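Serine-pyruvate aminotransferase (agxt) (PDB 3ZRP) uses pyridoxal 5'-phosphate as cofactor in transamination, probably passing the amino group of serine to pyruvate and probably also acting as an alanine-glyoxylate aminotransferase. Local coordinates at residues R91-F96 with V105-P110; V290-E295 with P331-F336; P311-A316 with R361-P366. All coordinates share one frame; numbering follows the deposited sequence.

The three contacts run from the margin of the large sheet to helices remote from the cofactor. Contact 1 lies at the surface and is the only one in which charged groups pair across the segments, a carboxylate with a guanidinium. Contact 2, partly buried, puts valine against two aromatic rings and a guanidinium against one ring edge. Contact 3, also partly buried, rests on aliphatic packing alone. Contact 1 holds helix 87-96 to strand 102-106, elements neither of the others uses, though its Pro110 touches Arg292, Ala332 and Phe333 of contact 2. Contacts 2 and 3 adjoin through strand 335-339 and helix 311-319, where Phe336 packs on Val314. Contacts 1 and 3 stay about 15 Å apart at their nearest atoms.

Contact 1: R91-F96 with V105-P110; sequences RWEQIF and VLRPSP
Glu93 on helix 87-96 and Val105 on strand 102-106 mark the nearest approach of the two backbones, with 7.5 Å between Glu93 CA and Val105 CA, and the gap is bridged by side chains and one water, with no backbone hydrogen bond between the segments. Glu93 reaches out with CG anti to its own N (chi1 -174°) and the rest of its chain extended, which carries the carboxylate to Val105. There Glu93 OE2 lies 3.6 Å from Val105 CG2, and the methyl lies over the face of the carboxylate. Arg107 comes in at about a right angle to Glu93. Its NH2 donates to Glu93 OE1 across 2.9 Å, a salt bridge with a bent N-H...O angle of 141°. The oxygen sits in the guanidinium plane but is met from above the carboxylate plane, the two planes being turned 40° apart. A water also joins the pair: it donates to Glu93 OE2 at 2.8 Å and accepts from Arg107 NH1. Both carboxylate oxygens are thereby engaged with the same guanidinium, one directly and one through water. Val105 CG1 lies over the centre of one guanidinium face, and a salt bridge from Arg107 NE to Asp90 OD1 further fixes the rotation of the group. On the same helix, Arg91 bonds to Thr64 OG1 and to Phe241 O of the second subunit. The side chain of Glu93 is about 13 Å from the bound pyridoxal phosphate. The contact packs helix against edge strand in the beta-alpha-beta unit 79-83, 87-96, 102-106 of the large mixed sheet.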
loop_
_atom_site.group_PDB
_atom_site.type_symbol
_atom_site.label_atom_id
_atom_site.label_comp_id
_atom_site.label_asym_id
_atom_site.label_seq_id
_atom_site.Cartn_x
_atom_site.Cartn_y
_atom_site.Cartn_z
ATOM N N ARG A 91 -5.226 -6.057 17.961
ATOM C CA ARG A 91 -4.200 -5.772 16.953
ATOM C C ARG A 91 -3.202 -4.696 17.416
ATOM O O ARG A 91 -2.023 -4.763 17.073
ATOM C CB ARG A 91 -4.821 -5.458 15.574
ATOM C CG ARG A 91 -3.839 -5.030 14.483
ATOM C CD ARG A 91 -4.456 -5.197 13.089
ATOM N NE ARG A 91 -4.631 -6.640 12.863
ATOM C CZ ARG A 91 -4.823 -7.227 11.689
ATOM N NH1 ARG A 91 -4.853 -6.521 10.564
ATOM N NH2 ARG A 91 -4.945 -8.546 11.640
ATOM N N TRP A 92 -3.654 -3.696 18.173
ATOM C CA TRP A 92 -2.716 -2.752 18.748
ATOM C C TRP A 92 -1.612 -3.494 19.544
ATOM O O TRP A 92 -0.421 -3.204 19.384
ATOM C CB TRP A 92 -3.420 -1.783 19.709
ATOM C CG TRP A 92 -4.238 -0.669 19.130
ATOM C CD1 TRP A 92 -5.573 -0.475 19.322
ATOM C CD2 TRP A 92 -3.780 0.435 18.334
ATOM N NE1 TRP A 92 -5.981 0.668 18.680
ATOM C CE2 TRP A 92 -4.898 1.238 18.055
ATOM C CE3 TRP A 92 -2.530 0.800 17.802
ATOM C CZ2 TRP A 92 -4.810 2.420 17.306
ATOM C CZ3 TRP A 92 -2.434 1.967 17.037
ATOM C CH2 TRP A 92 -3.574 2.762 16.787
ATOM N N GLU A 93 -2.015 -4.437 20.392
ATOM C CA GLU A 93 -1.070 -5.257 21.170
ATOM C C GLU A 93 -0.132 -6.094 20.271
ATOM O O GLU A 93 1.083 -6.156 20.527
ATOM C CB GLU A 93 -1.814 -6.178 22.168
ATOM C CG GLU A 93 -0.883 -6.938 23.089
ATOM C CD GLU A 93 -1.563 -7.897 24.032
ATOM O OE1 GLU A 93 -2.583 -8.525 23.661
ATOM O OE2 GLU A 93 -1.046 -8.031 25.163
ATOM N N GLN A 94 -0.690 -6.714 19.231
ATOM C CA GLN A 94 0.120 -7.510 18.274
ATOM C C GLN A 94 1.189 -6.652 17.576
ATOM O O GLN A 94 2.356 -7.083 17.458
ATOM C CB GLN A 94 -0.760 -8.268 17.270
ATOM C CG GLN A 94 -1.640 -9.334 17.952
ATOM C CD GLN A 94 -0.807 -10.342 18.712
ATOM O OE1 GLN A 94 -0.848 -10.412 19.955
ATOM N NE2 GLN A 94 0.005 -11.102 17.973
ATOM N N ILE A 95 0.798 -5.445 17.155
ATOM C CA ILE A 95 1.730 -4.467 16.576
ATOM C C ILE A 95 2.816 -4.071 17.594
ATOM O O ILE A 95 4.025 -4.197 17.304
ATOM C CB ILE A 95 0.996 -3.196 16.067
ATOM C CG1 ILE A 95 0.065 -3.521 14.887
ATOM C CG2 ILE A 95 1.992 -2.074 15.697
ATOM C CD1 ILE A 95 -0.926 -2.368 14.540
ATOM N N PHE A 96 2.392 -3.644 18.784
ATOM C CA PHE A 96 3.337 -3.120 19.766
ATOM C C PHE A 96 4.278 -4.173 20.354
ATOM O O PHE A 96 5.318 -3.801 20.869
ATOM C CB PHE A 96 2.651 -2.321 20.897
ATOM C CG PHE A 96 1.975 -1.040 20.445
ATOM C CD1 PHE A 96 2.615 -0.142 19.586
ATOM C CD2 PHE A 96 0.687 -0.733 20.897
ATOM C CE1 PHE A 96 1.998 1.051 19.189
ATOM C CE2 PHE A 96 0.044 0.469 20.499
ATOM C CZ PHE A 96 0.698 1.343 19.643
ATOM N N VAL A 105 -3.130 -4.107 28.493
ATOM C CA VAL A 105 -4.428 -4.150 27.805
ATOM C C VAL A 105 -5.600 -4.314 28.793
ATOM O O VAL A 105 -5.567 -5.183 29.651
ATOM C CB VAL A 105 -4.492 -5.293 26.737
ATOM C CG1 VAL A 105 -5.742 -5.142 25.873
ATOM C CG2 VAL A 105 -3.239 -5.310 25.843
ATOM N N LEU A 106 -6.603 -3.438 28.695
ATOM C CA LEU A 106 -7.892 -3.632 29.386
ATOM C C LEU A 106 -8.888 -4.289 28.417
ATOM O O LEU A 106 -9.034 -3.830 27.276
ATOM C CB LEU A 106 -8.471 -2.288 29.851
ATOM C CG LEU A 106 -7.673 -1.454 30.864
ATOM C CD1 LEU A 106 -8.352 -0.095 31.089
ATOM C CD2 LEU A 106 -7.522 -2.241 32.177
ATOM N N ARG A 107 -9.551 -5.359 28.859
ATOM C CA ARG A 107 -10.604 -5.991 28.049
ATOM C C ARG A 107 -11.905 -6.152 28.849
ATOM O O ARG A 107 -11.841 -6.304 30.092
ATOM C CB ARG A 107 -10.126 -7.386 27.609
ATOM C CG ARG A 107 -8.947 -7.353 26.649
ATOM C CD ARG A 107 -8.558 -8.752 26.206
ATOM N NE ARG A 107 -7.502 -8.678 25.196
ATOM C CZ ARG A 107 -6.198 -8.667 25.459
ATOM N NH1 ARG A 107 -5.746 -8.720 26.718
ATOM N NH2 ARG A 107 -5.334 -8.610 24.448
ATOM N N PRO A 108 -13.080 -6.162 28.160
ATOM C CA PRO A 108 -14.371 -6.449 28.831
ATOM C C PRO A 108 -14.813 -7.893 28.623
ATOM O O PRO A 108 -14.056 -8.667 28.025
ATOM C CB PRO A 108 -15.332 -5.507 28.107
ATOM C CG PRO A 108 -14.792 -5.488 26.645
ATOM C CD PRO A 108 -13.284 -5.782 26.737
ATOM N N SER A 109 -16.003 -8.268 29.126
ATOM C CA SER A 109 -16.593 -9.580 28.831
ATOM C C SER A 109 -16.897 -9.646 27.338
ATOM O O SER A 109 -17.062 -8.605 26.718
ATOM C CB SER A 109 -17.880 -9.794 29.642
ATOM O OG SER A 109 -17.688 -9.386 30.983
ATOM N N PRO A 110 -16.963 -10.869 26.753
ATOM C CA PRO A 110 -17.169 -10.897 25.297
ATOM C C PRO A 110 -18.343 -10.045 24.813
ATOM O O PRO A 110 -19.446 -10.130 25.369
ATOM C CB PRO A 110 -17.422 -12.375 25.007
ATOM C CG PRO A 110 -16.567 -13.081 26.046
ATOM C CD PRO A 110 -16.680 -12.226 27.281
HETATM O O HOH W 1 -2.957 -8.747 27.041
#

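Contact 2: V290-E295 with P331-F336; sequences VARRPE and PAFKYF
Val290 divides its two methyl groups between Phe333 and Tyr335, and this is the tight part of the contact. Its CG1, anti to the backbone N (chi1 166°), stands over the face of the Phe333 ring, 3.8 Å from the ring centroid. At 9° off the ring normal, the geometry is that of a CH-pi contact. The second branch turns to the other ring, with Val290 CG2 3.5 Å from Tyr335 CD2. Val290 and Tyr335 are both buried, and the tyrosine hydroxyl, at the far end of the ring from the atoms that meet Val290, is bonded to Ser139 O and Val329 N.

The other side is looser and partly exposed. Arg292 slides past Phe333 in the opposite direction and presents a guanidinium face to the ring edge, Arg292 CZ lying 4.0 Å from Phe333 CE1. The two planes are 64° apart, so the groups do not stack. Bends in the arginine chain bring Arg292 NE back to donate to Val290 O at 2.8 Å, with a weak second bond from its NH2. A salt bridge from Arg292 NH2 to Glu288, a residue known to bind calcium although no ion is bound to this chain, restrains the group further. No hydrogen bond crosses between the two segments.

Ile305 of strand 301-305 touches Val290, Arg292 and Phe333, and Val290 is backbone-bonded to Gly303 of that strand. Tyr335 opens strand 335-339, the middle strand of the small antiparallel sheet, while Phe336 turns away from 290-295 to pack on Val314 of helix 311-319.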
loop_
_atom_site.group_PDB
_atom_site.type_symbol
_atom_site.label_atom_id
_atom_site.label_comp_id
_atom_site.label_asym_id
_atom_site.label_seq_id
_atom_site.Cartn_x
_atom_site.Cartn_y
_atom_site.Cartn_z
ATOM N N VAL A 290 -25.002 -9.509 18.794
ATOM C CA VAL A 290 -23.763 -9.849 19.522
ATOM C C VAL A 290 -23.412 -8.785 20.581
ATOM O O VAL A 290 -23.148 -9.130 21.742
ATOM C CB VAL A 290 -22.572 -10.069 18.562
ATOM C CG1 VAL A 290 -21.239 -10.088 19.326
ATOM C CG2 VAL A 290 -22.750 -11.372 17.825
ATOM N N ALA A 291 -23.414 -7.511 20.188
ATOM C CA ALA A 291 -23.153 -6.422 21.115
ATOM C C ALA A 291 -24.038 -6.555 22.352
ATOM O O ALA A 291 -25.267 -6.597 22.236
ATOM C CB ALA A 291 -23.381 -5.072 20.456
ATOM N N ARG A 292 -23.409 -6.605 23.526
ATOM C CA ARG A 292 -24.123 -6.834 24.786
ATOM C C ARG A 292 -24.933 -5.645 25.255
ATOM O O ARG A 292 -25.996 -5.804 25.848
ATOM C CB ARG A 292 -23.158 -7.275 25.895
ATOM C CG ARG A 292 -22.294 -8.481 25.565
ATOM C CD ARG A 292 -23.057 -9.820 25.550
ATOM N NE ARG A 292 -23.867 -9.976 24.343
ATOM C CZ ARG A 292 -24.859 -10.852 24.197
ATOM N NH1 ARG A 292 -25.190 -11.682 25.188
ATOM N NH2 ARG A 292 -25.529 -10.898 23.051
ATOM N N ARG A 293 -24.422 -4.456 25.002
ATOM C CA ARG A 293 -24.992 -3.231 25.531
ATOM C C ARG A 293 -25.529 -2.325 24.409
ATOM O O ARG A 293 -24.754 -1.831 23.577
ATOM C CB ARG A 293 -23.916 -2.494 26.332
ATOM C CG ARG A 293 -23.384 -3.232 27.535
ATOM C CD ARG A 293 -24.165 -2.879 28.775
ATOM N NE ARG A 293 -23.597 -3.530 29.949
ATOM C CZ ARG A 293 -23.312 -2.917 31.094
ATOM N NH1 ARG A 293 -23.558 -1.621 31.250
ATOM N NH2 ARG A 293 -22.789 -3.612 32.091
ATOM N N PRO A 294 -26.861 -2.078 24.397
ATOM C CA PRO A 294 -27.536 -1.357 23.304
ATOM C C PRO A 294 -26.998 0.030 22.989
ATOM O O PRO A 294 -27.026 0.451 21.830
ATOM C CB PRO A 294 -28.997 -1.256 23.793
ATOM C CG PRO A 294 -29.155 -2.418 24.687
ATOM C CD PRO A 294 -27.834 -2.528 25.416
ATOM N N GLU A 295 -26.516 0.738 24.003
ATOM C CA GLU A 295 -25.913 2.058 23.812
ATOM C C GLU A 295 -24.641 1.987 22.943
ATOM O O GLU A 295 -24.185 2.991 22.424
ATOM C CB GLU A 295 -25.600 2.715 25.167
ATOM C CG GLU A 295 -24.462 2.069 25.971
ATOM C CD GLU A 295 -24.896 0.969 26.914
ATOM O OE1 GLU A 295 -26.028 0.433 26.777
ATOM O OE2 GLU A 295 -24.075 0.612 27.810
ATOM N N PRO A 331 -14.446 -16.274 19.388
ATOM C CA PRO A 331 -14.625 -17.620 19.939
ATOM C C PRO A 331 -15.860 -17.757 20.829
ATOM O O PRO A 331 -16.392 -18.858 20.964
ATOM C CB PRO A 331 -13.346 -17.847 20.760
ATOM C CG PRO A 331 -12.792 -16.478 21.023
ATOM C CD PRO A 331 -13.172 -15.665 19.818
ATOM N N ALA A 332 -16.325 -16.648 21.399
ATOM C CA ALA A 332 -17.428 -16.675 22.365
ATOM C C ALA A 332 -18.830 -16.697 21.745
ATOM O O ALA A 332 -19.809 -16.949 22.447
ATOM C CB ALA A 332 -17.305 -15.521 23.329
ATOM N N PHE A 333 -18.921 -16.436 20.443
ATOM C CA PHE A 333 -20.221 -16.338 19.766
ATOM C C PHE A 333 -20.288 -17.199 18.512
ATOM O O PHE A 333 -19.267 -17.457 17.861
ATOM C CB PHE A 333 -20.521 -14.886 19.378
ATOM C CG PHE A 333 -20.640 -13.947 20.530
ATOM C CD1 PHE A 333 -21.849 -13.801 21.203
ATOM C CD2 PHE A 333 -19.554 -13.171 20.926
ATOM C CE1 PHE A 333 -21.972 -12.923 22.276
ATOM C CE2 PHE A 333 -19.653 -12.278 21.995
ATOM C CZ PHE A 333 -20.873 -12.147 22.672
ATOM N N LYS A 334 -21.498 -17.658 18.193
ATOM C CA LYS A 334 -21.794 -18.291 16.908
ATOM C C LYS A 334 -22.671 -17.293 16.155
ATOM O O LYS A 334 -23.816 -17.033 16.547
ATOM C CB LYS A 334 -22.506 -19.638 17.100
ATOM C CG LYS A 334 -22.629 -20.474 15.842
ATOM C CD LYS A 334 -23.262 -21.823 16.160
ATOM C CE LYS A 334 -23.817 -22.505 14.914
ATOM N NZ LYS A 334 -25.008 -23.354 15.214
ATOM N N TYR A 335 -22.119 -16.701 15.097
ATOM C CA TYR A 335 -22.753 -15.548 14.463
ATOM C C TYR A 335 -22.245 -15.245 13.059
ATOM O O TYR A 335 -21.233 -15.802 12.612
ATOM C CB TYR A 335 -22.605 -14.300 15.365
ATOM C CG TYR A 335 -21.202 -13.681 15.425
ATOM C CD1 TYR A 335 -20.119 -14.398 15.911
ATOM C CD2 TYR A 335 -20.986 -12.351 15.012
ATOM C CE1 TYR A 335 -18.830 -13.825 15.989
ATOM C CE2 TYR A 335 -19.715 -11.760 15.092
ATOM C CZ TYR A 335 -18.644 -12.506 15.579
ATOM O OH TYR A 335 -17.393 -11.948 15.629
ATOM N N PHE A 336 -22.966 -14.364 12.365
ATOM C CA PHE A 336 -22.458 -13.717 11.157
ATOM C C PHE A 336 -22.602 -12.215 11.339
ATOM O O PHE A 336 -23.271 -11.756 12.253
ATOM C CB PHE A 336 -23.161 -14.237 9.872
ATOM C CG PHE A 336 -24.600 -13.804 9.733
ATOM C CD1 PHE A 336 -25.621 -14.521 10.351
ATOM C CD2 PHE A 336 -24.936 -12.675 8.986
ATOM C CE1 PHE A 336 -26.960 -14.127 10.240
ATOM C CE2 PHE A 336 -26.277 -12.266 8.867
ATOM C CZ PHE A 336 -27.290 -13.001 9.497
#

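Contact 3: P311-A316 with R361-P366; sequences PQKVLA and RKLGEP
Lys313 and Val314, neighbours on helix 311-319, receive Leu363 from the C-terminal end of helix 346-363, and the closest backbones are those of Val314 and Leu363, with 7.7 Å between their CA atoms. Lys313 comes first, its aliphatic chain lying obliquely across Leu363. Both ends of that chain's inner part are used: Lys313 CB and Lys313 CD each lie 3.9 Å from Leu363 CD2. The last torsion bends (chi4 70°) and takes the ammonium group away from the leucine, toward a long, weak ion pair with Asp310. Val314, buried, offers its CG2 to the other branch, at 3.9 Å from Leu363 CD1. The two methyls of Leu363 are thus shared between successive residues of one helical turn. Val314 also packs on Leu360, one turn earlier in the partner helix.

Gly364, with a positive phi of 79°, is the first residue to leave helical angles, in a Schellman motif. Glu365 then bonds to the backbone N atoms of Lys307, Val308 and Ala309, just ahead of helix 311-319. With no hydrogen bond or salt bridge across the segments, the helices are joined here by dispersion and hydrophobic burial, with the charge of Lys313 kept at the exposed margin.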
loop_
_atom_site.group_PDB
_atom_site.type_symbol
_atom_site.label_atom_id
_atom_site.label_comp_id
_atom_site.label_asym_id
_atom_site.label_seq_id
_atom_site.Cartn_x
_atom_site.Cartn_y
_atom_site.Cartn_z
ATOM N N PRO A 311 -23.400 -20.692 10.499
ATOM C CA PRO A 311 -23.134 -19.393 9.852
ATOM C C PRO A 311 -22.541 -19.474 8.436
ATOM O O PRO A 311 -22.856 -18.607 7.610
ATOM C CB PRO A 311 -22.166 -18.702 10.818
ATOM C CG PRO A 311 -22.421 -19.343 12.127
ATOM C CD PRO A 311 -22.739 -20.782 11.812
ATOM N N GLN A 312 -21.718 -20.489 8.157
ATOM C CA GLN A 312 -21.179 -20.673 6.810
ATOM C C GLN A 312 -22.299 -20.928 5.810
ATOM O O GLN A 312 -22.354 -20.285 4.755
ATOM C CB GLN A 312 -20.141 -21.801 6.746
ATOM C CG GLN A 312 -18.717 -21.387 7.121
ATOM C CD GLN A 312 -18.140 -20.277 6.238
ATOM O OE1 GLN A 312 -17.494 -19.356 6.737
ATOM N NE2 GLN A 312 -18.383 -20.357 4.928
ATOM N N LYS A 313 -23.203 -21.852 6.156
ATOM C CA LYS A 313 -24.370 -22.145 5.326
ATOM C C LYS A 313 -25.196 -20.888 5.101
ATOM O O LYS A 313 -25.662 -20.638 3.992
ATOM C CB LYS A 313 -25.230 -23.253 5.944
ATOM C CG LYS A 313 -24.638 -24.653 5.803
ATOM C CD LYS A 313 -25.662 -25.729 6.175
ATOM C CE LYS A 313 -25.098 -27.138 6.009
ATOM N NZ LYS A 313 -24.057 -27.448 7.031
ATOM N N VAL A 314 -25.350 -20.087 6.153
ATOM C CA VAL A 314 -26.057 -18.808 6.044
ATOM C C VAL A 314 -25.356 -17.885 5.040
ATOM O O VAL A 314 -26.019 -17.288 4.188
ATOM C CB VAL A 314 -26.253 -18.122 7.422
ATOM C CG1 VAL A 314 -26.837 -16.719 7.270
ATOM C CG2 VAL A 314 -27.159 -18.970 8.300
ATOM N N LEU A 315 -24.026 -17.809 5.115
ATOM C CA LEU A 315 -23.241 -16.966 4.200
ATOM C C LEU A 315 -23.350 -17.424 2.745
ATOM O O LEU A 315 -23.502 -16.600 1.839
ATOM C CB LEU A 315 -21.765 -16.908 4.615
ATOM C CG LEU A 315 -21.296 -16.076 5.824
ATOM C CD1 LEU A 315 -19.787 -16.037 5.833
ATOM C CD2 LEU A 315 -21.857 -14.666 5.844
ATOM N N ALA A 316 -23.267 -18.737 2.531
ATOM C CA ALA A 316 -23.360 -19.317 1.189
ATOM C C ALA A 316 -24.764 -19.143 0.609
ATOM O O ALA A 316 -24.921 -18.834 -0.573
ATOM C CB ALA A 316 -22.959 -20.786 1.214
ATOM N N ARG A 361 -35.111 -19.385 7.209
ATOM C CA ARG A 361 -36.265 -20.265 7.020
ATOM C C ARG A 361 -35.825 -21.622 6.467
ATOM O O ARG A 361 -36.190 -22.669 7.011
ATOM C CB ARG A 361 -37.256 -19.591 6.067
ATOM C CG ARG A 361 -38.622 -20.272 5.898
ATOM C CD ARG A 361 -39.736 -19.224 5.799
ATOM N NE ARG A 361 -40.745 -19.519 4.774
ATOM C CZ ARG A 361 -42.057 -19.352 4.932
ATOM N NH1 ARG A 361 -42.558 -18.916 6.086
ATOM N NH2 ARG A 361 -42.878 -19.640 3.931
ATOM N N LYS A 362 -35.031 -21.594 5.395
ATOM C CA LYS A 362 -34.571 -22.813 4.733
ATOM C C LYS A 362 -33.553 -23.595 5.563
ATOM O O LYS A 362 -33.262 -24.759 5.269
ATOM C CB LYS A 362 -34.015 -22.508 3.333
ATOM C CG LYS A 362 -32.679 -21.777 3.278
ATOM C CD LYS A 362 -32.387 -21.266 1.873
ATOM C CE LYS A 362 -30.959 -20.754 1.751
ATOM N NZ LYS A 362 -30.761 -19.961 0.504
ATOM N N LEU A 363 -33.015 -22.959 6.602
ATOM C CA LEU A 363 -31.967 -23.587 7.414
ATOM C C LEU A 363 -32.391 -23.930 8.854
ATOM O O LEU A 363 -31.585 -24.436 9.639
ATOM C CB LEU A 363 -30.688 -22.739 7.393
ATOM C CG LEU A 363 -29.935 -22.666 6.060
ATOM C CD1 LEU A 363 -29.077 -21.405 5.987
ATOM C CD2 LEU A 363 -29.072 -23.906 5.834
ATOM N N GLY A 364 -33.647 -23.632 9.193
ATOM C CA GLY A 364 -34.239 -24.071 10.454
ATOM C C GLY A 364 -33.859 -23.278 11.683
ATOM O O GLY A 364 -33.889 -23.804 12.795
ATOM N N GLU A 365 -33.507 -22.009 11.492
ATOM C CA GLU A 365 -33.269 -21.110 12.618
ATOM C C GLU A 365 -34.612 -20.601 13.152
ATOM O O GLU A 365 -35.433 -20.092 12.379
ATOM C CB GLU A 365 -32.349 -19.946 12.210
ATOM C CG GLU A 365 -32.026 -18.932 13.331
ATOM C CD GLU A 365 -31.076 -19.490 14.394
ATOM O OE1 GLU A 365 -30.393 -20.501 14.134
ATOM O OE2 GLU A 365 -31.014 -18.910 15.495
ATOM N N PRO A 366 -34.849 -20.747 14.470
ATOM C CA PRO A 366 -36.101 -20.265 15.062
ATOM C C PRO A 366 -36.277 -18.753 14.899
ATOM O O PRO A 366 -35.607 -17.966 15.580
ATOM C CB PRO A 366 -35.978 -20.645 16.551
ATOM C CG PRO A 366 -34.575 -21.135 16.745
ATOM C CD PRO A 366 -34.037 -21.520 15.422
#